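Putative hydrogenase (Pyrococcus furiosus, PDB 3LRX) probably works as a flavin- and [2Fe-2S]-dependent oxidoreductase, this chain being an internal fragment of it with a ferredoxin-reductase-like nucleotide-binding fold. Local coordinates at residues Leu14-Pro19 with Pro138-Leu143; Phe23-Ala28 with Ser110-Leu115; Glu102-Leu107 with Glu130-Tyr135. All coordinates share one frame; numbering follows the deposited sequence.

Contact 1 (Leu14-Pro19 with Pro138-Leu143)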
loop_
_atom_site.group_PDB
_atom_site.type_symbol
_atom_site.label_atom_id
_atom_site.label_comp_id
_atom_site.label_asym_id
_atom_site.label_seq_id
_atom_site.Cartn_x
_atom_site.Cartn_y
_atom_site.Cartn_z
ATOM N N LEU A 14 -11.558 -4.543 7.473
ATOM C CA LEU A 14 -10.985 -4.995 8.712
ATOM C C LEU A 14 -10.375 -3.861 9.499
ATOM O O LEU A 14 -10.123 -2.781 8.972
ATOM C CB LEU A 14 -9.939 -6.074 8.436
ATOM C CG LEU A 14 -10.452 -7.251 7.601
ATOM C CD1 LEU A 14 -9.300 -8.173 7.296
ATOM C CD2 LEU A 14 -11.566 -7.986 8.333
ATOM N N GLY A 15 -10.150 -4.113 10.780
ATOM C CA GLY A 15 -9.534 -3.102 11.610
ATOM C C GLY A 15 -8.148 -2.783 11.080
ATOM O O GLY A 15 -7.624 -3.479 10.206
ATOM N N THR A 16 -7.558 -1.718 11.612
ATOM C CA THR A 16 -6.226 -1.279 11.219
ATOM C C THR A 16 -5.226 -2.381 11.442
ATOM O O THR A 16 -4.987 -2.783 12.581
ATOM C CB THR A 16 -5.734 -0.110 12.069
ATOM O OG1 THR A 16 -6.682 0.963 12.011
ATOM C CG2 THR A 16 -4.364 0.359 11.571
ATOM N N PRO A 17 -4.628 -2.897 10.368
ATOM C CA PRO A 17 -3.639 -3.965 10.527
ATOM C C PRO A 17 -2.402 -3.352 11.157
ATOM O O PRO A 17 -1.897 -2.321 10.698
ATOM C CB PRO A 17 -3.414 -4.449 9.099
ATOM C CG PRO A 17 -3.695 -3.240 8.285
ATOM C CD PRO A 17 -4.888 -2.621 8.949
ATOM N N VAL A 18 -1.921 -3.973 12.221
ATOM C CA VAL A 18 -0.785 -3.420 12.906
ATOM C C VAL A 18 0.210 -4.503 13.301
ATOM O O VAL A 18 -0.166 -5.640 13.532
ATOM C CB VAL A 18 -1.298 -2.600 14.127
ATOM C CG1 VAL A 18 -1.761 -3.530 15.209
ATOM C CG2 VAL A 18 -0.235 -1.642 14.605
ATOM N N PRO A 19 1.508 -4.163 13.349
ATOM C CA PRO A 19 2.537 -5.134 13.714
ATOM C C PRO A 19 2.558 -5.468 15.184
ATOM O O PRO A 19 2.316 -4.616 16.033
ATOM C CB PRO A 19 3.824 -4.455 13.249
ATOM C CG PRO A 19 3.539 -3.026 13.516
ATOM C CD PRO A 19 2.127 -2.875 12.988
ATOM N N PRO A 138 7.915 8.308 17.139
ATOM C CA PRO A 138 7.233 7.809 15.942
ATOM C C PRO A 138 5.745 7.618 16.173
ATOM O O PRO A 138 5.306 7.460 17.312
ATOM C CB PRO A 138 7.944 6.487 15.669
ATOM C CG PRO A 138 8.286 6.003 17.065
ATOM C CD PRO A 138 8.785 7.277 17.730
HETATM N N MSE A 139 4.964 7.631 15.100
HETATM C CA MSE A 139 3.525 7.449 15.241
HETATM C C MSE A 139 2.905 6.680 14.091
HETATM O O MSE A 139 3.422 6.666 12.982
HETATM C CB MSE A 139 2.828 8.797 15.374
HETATM C CG MSE A 139 1.361 8.686 15.711
HETATM SE SE MSE A 139 0.731 10.440 16.010
HETATM C CE MSE A 139 -0.877 10.378 14.947
ATOM N N LYS A 140 1.774 6.052 14.351
ATOM C CA LYS A 140 1.124 5.281 13.321
ATOM C C LYS A 140 -0.350 5.619 13.414
ATOM O O LYS A 140 -0.849 5.934 14.486
ATOM C CB LYS A 140 1.394 3.791 13.578
ATOM C CG LYS A 140 1.090 2.836 12.419
ATOM C CD LYS A 140 -0.407 2.765 12.089
ATOM C CE LYS A 140 -0.741 1.850 10.887
ATOM N NZ LYS A 140 -0.505 0.375 11.072
ATOM N N VAL A 141 -1.034 5.589 12.280
ATOM C CA VAL A 141 -2.459 5.889 12.230
ATOM C C VAL A 141 -3.204 4.787 11.462
ATOM O O VAL A 141 -2.612 4.026 10.687
ATOM C CB VAL A 141 -2.699 7.260 11.546
ATOM C CG1 VAL A 141 -4.155 7.438 11.196
ATOM C CG2 VAL A 141 -2.258 8.372 12.461
ATOM N N ASP A 142 -4.510 4.711 11.681
ATOM C CA ASP A 142 -5.354 3.719 11.023
ATOM C C ASP A 142 -5.325 3.793 9.485
ATOM O O ASP A 142 -4.999 4.834 8.906
ATOM C CB ASP A 142 -6.797 3.869 11.531
ATOM C CG ASP A 142 -7.409 5.220 11.187
ATOM O OD1 ASP A 142 -6.826 6.255 11.555
ATOM O OD2 ASP A 142 -8.479 5.246 10.545
ATOM N N LEU A 143 -5.651 2.667 8.839
ATOM C CA LEU A 143 -5.703 2.540 7.370
ATOM C C LEU A 143 -6.644 1.388 6.919
ATOM O O LEU A 143 -7.016 0.526 7.751
ATOM C CB LEU A 143 -4.284 2.322 6.794
ATOM C CG LEU A 143 -3.275 3.490 6.843
ATOM C CD1 LEU A 143 -2.175 3.193 7.847
ATOM C CD2 LEU A 143 -2.661 3.711 5.461
#
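Lys-140 reaches from the end strand of the sheet to the loop at the other end of the chain, and its ammonium nitrogen NZ gives a hydrogen bond to Pro-17 O at 3.1 Å. The side chain leaves with CG anti to the backbone N (chi1 -165°), then bends at chi2 and again at chi4, which brings NZ round to the carbonyl of Pro-17. It meets the carbonyl oxygen with a C=O...N angle of 151° and stands 17° out of the carbonyl plane. On the way the lysine runs beside Thr-16, CE lying 4.0 Å from Thr-16 CG2, while Val-18 CG2 comes within 4.1 Å of NZ; methyl groups thus border the charged end. The backbone of Lys-140 is occupied separately, bonded to Val-116 and Met-118 of the adjacent strand. This is the last strand of a parallel five-stranded Rossmann-like sheet, in which 139-141 lies outermost within the chain beside 115-119, and the loop 14-19 leading to the first strand passes over its C-terminal end. Val-141 meets the loop through its backbone O alone, near Thr-16 CG2, with its side chain turned away. At Asp-142 the two backbones come closest, with CA atoms 5.1 Å apart at Thr-16. The threonine points its CB at this turn: CG2 settles 3.5 Å from Asp-142 CA, and the two side chains cross at about a right angle. Their polar ends look elsewhere, Thr-16 OG1 bonding Glu-37 and Asp-142 OD1 bonding Gln-125. Asp-142 also packs on Asp-142 of a third subunit, and Pro-17 on Pro-17 of a second. Leu-143, the last modelled residue, is poorly ordered; its carbonyl O lies 4.0 Å from Pro-17 CD.

Contact 2 (Phe23-Ala28 with Ser110-Leu115)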
loop_
_atom_site.group_PDB
_atom_site.type_symbol
_atom_site.label_atom_id
_atom_site.label_comp_id
_atom_site.label_asym_id
_atom_site.label_seq_id
_atom_site.Cartn_x
_atom_site.Cartn_y
_atom_site.Cartn_z
ATOM N N PHE A 23 7.439 -2.649 21.058
ATOM C CA PHE A 23 7.919 -1.307 20.810
ATOM C C PHE A 23 8.395 -0.701 22.125
ATOM O O PHE A 23 9.348 0.080 22.149
ATOM C CB PHE A 23 6.816 -0.437 20.214
ATOM C CG PHE A 23 6.303 -0.923 18.892
ATOM C CD1 PHE A 23 5.380 -1.963 18.831
ATOM C CD2 PHE A 23 6.735 -0.331 17.707
ATOM C CE1 PHE A 23 4.891 -2.409 17.605
ATOM C CE2 PHE A 23 6.258 -0.764 16.475
ATOM C CZ PHE A 23 5.332 -1.808 16.419
ATOM N N GLY A 24 7.734 -1.084 23.214
ATOM C CA GLY A 24 8.090 -0.570 24.524
ATOM C C GLY A 24 6.893 0.132 25.134
ATOM O O GLY A 24 5.850 -0.487 25.334
ATOM N N LYS A 25 7.027 1.421 25.431
ATOM C CA LYS A 25 5.917 2.178 26.000
ATOM C C LYS A 25 5.115 2.778 24.844
ATOM O O LYS A 25 5.638 3.565 24.054
ATOM C CB LYS A 25 6.445 3.281 26.923
ATOM C CG LYS A 25 5.393 3.862 27.854
ATOM C CD LYS A 25 5.928 5.043 28.654
ATOM C CE LYS A 25 7.126 4.654 29.491
ATOM N NZ LYS A 25 6.769 3.573 30.445
ATOM N N ILE A 26 3.845 2.397 24.754
ATOM C CA ILE A 26 2.961 2.859 23.684
ATOM C C ILE A 26 1.751 3.627 24.201
ATOM O O ILE A 26 1.126 3.235 25.188
ATOM C CB ILE A 26 2.400 1.665 22.856
ATOM C CG1 ILE A 26 3.527 0.737 22.406
ATOM C CG2 ILE A 26 1.651 2.176 21.632
ATOM C CD1 ILE A 26 3.026 -0.526 21.757
ATOM N N LEU A 27 1.415 4.714 23.513
ATOM C CA LEU A 27 0.261 5.524 23.865
ATOM C C LEU A 27 -0.820 5.293 22.807
ATOM O O LEU A 27 -0.748 5.839 21.705
ATOM C CB LEU A 27 0.644 6.998 23.890
ATOM C CG LEU A 27 -0.520 7.973 24.074
ATOM C CD1 LEU A 27 -1.219 7.685 25.394
ATOM C CD2 LEU A 27 0.007 9.393 24.045
ATOM N N ALA A 28 -1.808 4.467 23.140
ATOM C CA ALA A 28 -2.891 4.157 22.213
ATOM C C ALA A 28 -4.010 5.161 22.413
ATOM O O ALA A 28 -4.721 5.114 23.418
ATOM C CB ALA A 28 -3.403 2.750 22.460
ATOM N N SER A 110 5.631 14.872 30.312
ATOM C CA SER A 110 6.004 14.206 31.536
ATOM C C SER A 110 6.913 13.007 31.337
ATOM O O SER A 110 8.104 13.060 31.641
ATOM C CB SER A 110 4.747 13.768 32.269
ATOM O OG SER A 110 5.083 12.923 33.352
ATOM N N GLU A 111 6.333 11.924 30.829
ATOM C CA GLU A 111 7.051 10.674 30.596
ATOM C C GLU A 111 7.528 10.471 29.158
ATOM O O GLU A 111 7.126 11.192 28.255
ATOM C CB GLU A 111 6.155 9.510 31.031
ATOM C CG GLU A 111 4.671 9.741 30.726
ATOM C CD GLU A 111 3.737 8.873 31.562
ATOM O OE1 GLU A 111 3.706 7.638 31.352
ATOM O OE2 GLU A 111 3.032 9.433 32.432
ATOM N N ASP A 112 8.396 9.481 28.975
ATOM C CA ASP A 112 8.969 9.139 27.677
ATOM C C ASP A 112 8.111 8.104 26.969
ATOM O O ASP A 112 7.406 7.317 27.608
ATOM C CB ASP A 112 10.375 8.561 27.856
ATOM C CG ASP A 112 10.359 7.170 28.498
ATOM O OD1 ASP A 112 9.615 6.979 29.497
ATOM O OD2 ASP A 112 11.092 6.268 28.014
ATOM N N TRP A 113 8.197 8.089 25.646
ATOM C CA TRP A 113 7.419 7.152 24.863
ATOM C C TRP A 113 8.186 6.637 23.664
ATOM O O TRP A 113 8.922 7.381 23.016
ATOM C CB TRP A 113 6.140 7.821 24.389
ATOM C CG TRP A 113 5.330 8.399 25.477
ATOM C CD1 TRP A 113 5.414 9.667 25.986
ATOM C CD2 TRP A 113 4.268 7.754 26.176
ATOM N NE1 TRP A 113 4.457 9.854 26.955
ATOM C CE2 TRP A 113 3.738 8.694 27.092
ATOM C CE3 TRP A 113 3.706 6.470 26.117
ATOM C CZ2 TRP A 113 2.673 8.390 27.941
ATOM C CZ3 TRP A 113 2.645 6.168 26.964
ATOM C CH2 TRP A 113 2.140 7.126 27.861
ATOM N N ASP A 114 7.996 5.355 23.372
ATOM C CA ASP A 114 8.647 4.701 22.239
ATOM C C ASP A 114 7.757 4.754 21.004
ATOM O O ASP A 114 8.263 4.790 19.879
ATOM C CB ASP A 114 8.950 3.229 22.549
ATOM C CG ASP A 114 10.130 3.044 23.487
ATOM O OD1 ASP A 114 11.230 3.538 23.164
ATOM O OD2 ASP A 114 9.962 2.385 24.535
ATOM N N LEU A 115 6.438 4.737 21.204
ATOM C CA LEU A 115 5.494 4.768 20.077
ATOM C C LEU A 115 4.126 5.339 20.410
ATOM O O LEU A 115 3.701 5.319 21.553
ATOM C CB LEU A 115 5.298 3.362 19.518
ATOM C CG LEU A 115 4.048 3.121 18.660
ATOM C CD1 LEU A 115 4.111 3.912 17.362
ATOM C CD2 LEU A 115 3.952 1.633 18.345
#
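Backbone hydrogen bonds lay Lys-25 to Leu-27 against Asp-114 and Leu-115. Lys-25 O takes two donors, Asp-114 N at 3.0 Å and Leu-115 N at 3.2 Å, so that one carbonyl oxygen is gripped by two backbone N-H groups. Leu-27 N then returns a bond to Leu-115 O at 3.1 Å. The two bonds of Leu-115 straddle Ile-26 and make a parallel beta bridge, and the CA-H of Ile-26 also points at Leu-115 O. One side-chain bond joins the set: Lys-25 N donates to Asp-114 OD2 at 3.2 Å, meeting the anti lone pair of the carboxylate with an N-H...O angle of 164°. Here the first and fourth strands of the Rossmann-like domain, 25-31 and 115-119, start to pair in the middle of the sheet, as the chain returns from helix 89-110. The CH-pi contacts lie on both sides of this seam. Trp-113 stands between two aliphatic groups: Lys-25 CD lies over one face of its six-membered ring, 4.0 Å from the centroid, and Leu-27 CB over the opposite face at 4.1 Å, both offset toward the rim. A chi1 of -164° sends the lysine stem out on the side of the carbonyl carbon and across the indole, before it bends to the salt bridge of NZ with Asp-51. Trp-113 NE1 also bonds Leu-107 O, tying the indole to the backbone of helix 89-110. At the other end Leu-115 CD2 sits over the Phe-23 ring, 3.6 Å from its centroid. Apolar packing continues where Ile-26 and Leu-115 lie side by side, pointing the same way, with Ile-26 CG2 3.9 Å from Leu-115 CG; Trp-45 of helix 34-48 covers Ile-26.

Contact 3 (Glu102-Leu107 with Glu130-Tyr135)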
loop_
_atom_site.group_PDB
_atom_site.type_symbol
_atom_site.label_atom_id
_atom_site.label_comp_id
_atom_site.label_asym_id
_atom_site.label_seq_id
_atom_site.Cartn_x
_atom_site.Cartn_y
_atom_site.Cartn_z
ATOM N N GLU A 102 -4.032 18.881 24.451
ATOM C CA GLU A 102 -3.631 19.132 25.832
ATOM C C GLU A 102 -3.087 17.897 26.515
ATOM O O GLU A 102 -1.933 17.875 26.941
ATOM C CB GLU A 102 -4.821 19.636 26.639
ATOM C CG GLU A 102 -4.933 21.140 26.760
ATOM C CD GLU A 102 -6.247 21.537 27.396
ATOM O OE1 GLU A 102 -6.670 20.858 28.368
ATOM O OE2 GLU A 102 -6.854 22.528 26.929
ATOM N N LYS A 103 -3.931 16.874 26.632
ATOM C CA LYS A 103 -3.533 15.641 27.288
ATOM C C LYS A 103 -2.322 14.984 26.611
ATOM O O LYS A 103 -1.422 14.518 27.298
ATOM C CB LYS A 103 -4.715 14.674 27.324
ATOM C CG LYS A 103 -5.036 14.129 28.709
ATOM C CD LYS A 103 -3.832 13.451 29.359
ATOM C CE LYS A 103 -4.199 12.874 30.733
ATOM N NZ LYS A 103 -4.820 13.922 31.604
ATOM N N VAL A 104 -2.288 14.952 25.278
ATOM C CA VAL A 104 -1.173 14.329 24.561
ATOM C C VAL A 104 0.126 15.067 24.873
ATOM O O VAL A 104 1.172 14.454 25.092
ATOM C CB VAL A 104 -1.443 14.315 23.033
ATOM C CG1 VAL A 104 -0.169 14.023 22.247
ATOM C CG2 VAL A 104 -2.481 13.265 22.723
ATOM N N ARG A 105 0.046 16.391 24.883
ATOM C CA ARG A 105 1.185 17.234 25.213
ATOM C C ARG A 105 1.562 16.930 26.667
ATOM O O ARG A 105 2.708 16.632 26.968
ATOM C CB ARG A 105 0.788 18.709 25.091
ATOM C CG ARG A 105 1.727 19.681 25.797
ATOM C CD ARG A 105 2.882 20.061 24.888
ATOM N NE ARG A 105 2.418 20.846 23.731
ATOM C CZ ARG A 105 3.076 20.934 22.581
ATOM N NH1 ARG A 105 4.229 20.289 22.422
ATOM N NH2 ARG A 105 2.579 21.667 21.601
ATOM N N GLU A 106 0.581 17.005 27.561
ATOM C CA GLU A 106 0.808 16.749 28.977
ATOM C C GLU A 106 1.499 15.415 29.235
ATOM O O GLU A 106 2.333 15.309 30.137
ATOM C CB GLU A 106 -0.513 16.751 29.740
ATOM C CG GLU A 106 -0.325 16.695 31.249
ATOM C CD GLU A 106 -1.463 16.005 31.969
ATOM O OE1 GLU A 106 -1.594 16.198 33.199
ATOM O OE2 GLU A 106 -2.214 15.259 31.307
ATOM N N LEU A 107 1.131 14.404 28.451
ATOM C CA LEU A 107 1.692 13.062 28.574
ATOM C C LEU A 107 3.117 12.990 27.995
ATOM O O LEU A 107 4.041 12.496 28.646
ATOM C CB LEU A 107 0.766 12.047 27.875
ATOM C CG LEU A 107 -0.088 11.126 28.763
ATOM C CD1 LEU A 107 -0.562 11.876 29.985
ATOM C CD2 LEU A 107 -1.277 10.575 27.971
ATOM N N GLU A 130 1.012 16.550 14.597
ATOM C CA GLU A 130 1.882 17.708 14.622
ATOM C C GLU A 130 2.487 17.919 16.008
ATOM O O GLU A 130 3.610 18.401 16.134
ATOM C CB GLU A 130 1.132 18.966 14.167
ATOM C CG GLU A 130 0.888 19.095 12.641
ATOM C CD GLU A 130 2.157 18.992 11.773
ATOM O OE1 GLU A 130 3.249 19.447 12.195
ATOM O OE2 GLU A 130 2.053 18.463 10.643
ATOM N N VAL A 131 1.747 17.550 17.045
ATOM C CA VAL A 131 2.239 17.689 18.407
ATOM C C VAL A 131 3.226 16.576 18.688
ATOM O O VAL A 131 4.336 16.808 19.166
ATOM C CB VAL A 131 1.104 17.574 19.417
ATOM C CG1 VAL A 131 1.665 17.551 20.833
ATOM C CG2 VAL A 131 0.158 18.730 19.233
ATOM N N VAL A 132 2.813 15.355 18.377
ATOM C CA VAL A 132 3.668 14.209 18.614
ATOM C C VAL A 132 5.020 14.374 17.957
ATOM O O VAL A 132 6.051 14.167 18.594
ATOM C CB VAL A 132 3.055 12.913 18.079
ATOM C CG1 VAL A 132 3.972 11.759 18.397
ATOM C CG2 VAL A 132 1.688 12.690 18.694
ATOM N N LYS A 133 5.018 14.754 16.686
ATOM C CA LYS A 133 6.267 14.912 15.949
ATOM C C LYS A 133 7.211 15.892 16.654
ATOM O O LYS A 133 8.397 15.950 16.345
ATOM C CB LYS A 133 5.973 15.369 14.511
ATOM C CG LYS A 133 7.092 15.077 13.521
ATOM C CD LYS A 133 6.669 15.359 12.083
ATOM C CE LYS A 133 6.232 16.807 11.875
ATOM N NZ LYS A 133 5.836 17.097 10.461
ATOM N N GLU A 134 6.688 16.645 17.615
ATOM C CA GLU A 134 7.505 17.604 18.338
ATOM C C GLU A 134 8.418 16.896 19.332
ATOM O O GLU A 134 9.498 17.386 19.639
ATOM C CB GLU A 134 6.607 18.622 19.058
ATOM C CG GLU A 134 7.338 19.587 19.993
ATOM C CD GLU A 134 8.404 20.422 19.291
ATOM O OE1 GLU A 134 9.166 21.145 19.989
ATOM O OE2 GLU A 134 8.478 20.360 18.038
ATOM N N TYR A 135 7.999 15.733 19.826
ATOM C CA TYR A 135 8.812 15.000 20.796
ATOM C C TYR A 135 9.560 13.788 20.243
ATOM O O TYR A 135 9.760 12.794 20.950
ATOM C CB TYR A 135 7.955 14.567 21.986
ATOM C CG TYR A 135 7.291 15.728 22.676
ATOM C CD1 TYR A 135 6.167 16.339 22.120
ATOM C CD2 TYR A 135 7.828 16.269 23.846
ATOM C CE1 TYR A 135 5.597 17.465 22.704
ATOM C CE2 TYR A 135 7.268 17.401 24.442
ATOM C CZ TYR A 135 6.156 17.995 23.862
ATOM O OH TYR A 135 5.614 19.134 24.422
#
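Arg-105 lays one face of its guanidinium over Val-131, whose CG1 sits 4.0 Å from the guanidinium plane, over its centre. The arginine chain sets off opposite the backbone N, at a chi1 of 162°, and then folds at chi2 and chi3, a double bend that brings the flat group across the gap between the helices instead of letting it run straight out. Its edge is used for the polar contact: NH1 donates to Tyr-135 OH at 2.7 Å, with an N-H...O angle of 163°, and the oxygen lies close to the guanidinium plane. The phenol ring, which receives NH1 near its own plane, is turned 55° against the guanidinium, so the two flat groups meet at their edges and do not stack. One methyl over the face and one hydroxyl at the edge probably limit how the guanidinium can rotate. Glu-134 adds aliphatic contact, its CG lying 4.0 Å from Arg-105 NH1, while its carboxylate, with OE1 at 5.6 Å from NH1, could add only a weak attraction, if any. Deeper in, the contact is purely apolar. Val-104 points its CB at helix 122-132, and its CG1 touches Val-131 CG1 and Val-132 CG2, each at 4.2 Å, a small hydrophobic patch beside the arginine. The backbones approach closely, the CA atoms of Arg-105 and Val-131 being 6.9 Å apart. Tyr-135 also leans on Leu-108 and Glu-109 of helix 89-110. In this Rossmann-like alpha/beta fold helices 89-110 and 122-132 are thus neighbours on one face of the parallel sheet, with helix 34-48 on the other: Val-104 rests on Ile-29 of strand 25-31, Leu-107 on Leu-27 and on Ile-77 of strand 75-78, and the chain beyond Tyr-135 leads to strand 139-141.

Overall arrangement
From the N terminus, residues 14-19 open the longest loop, which contact 1 closes only at 138-143, the last modelled residues; contacts 2 and 3 both fall within it. Strand 25-31 follows and is met by 110-115, where contact 2 closes a loop of 81 residues. Before that, 102-107 of helix 89-110 has begun contact 3, completed by 130-135, so contacts 2 and 3 cross along the chain. They also touch, through Trp-113 and Leu-27 against Leu-107. Contacts 1 and 2 reach the same sheet and meet where Pro-138 and Met-139 pack on Asp-114 and Leu-115; contact 3 joins the two helices, and Val-132 reaches Met-139.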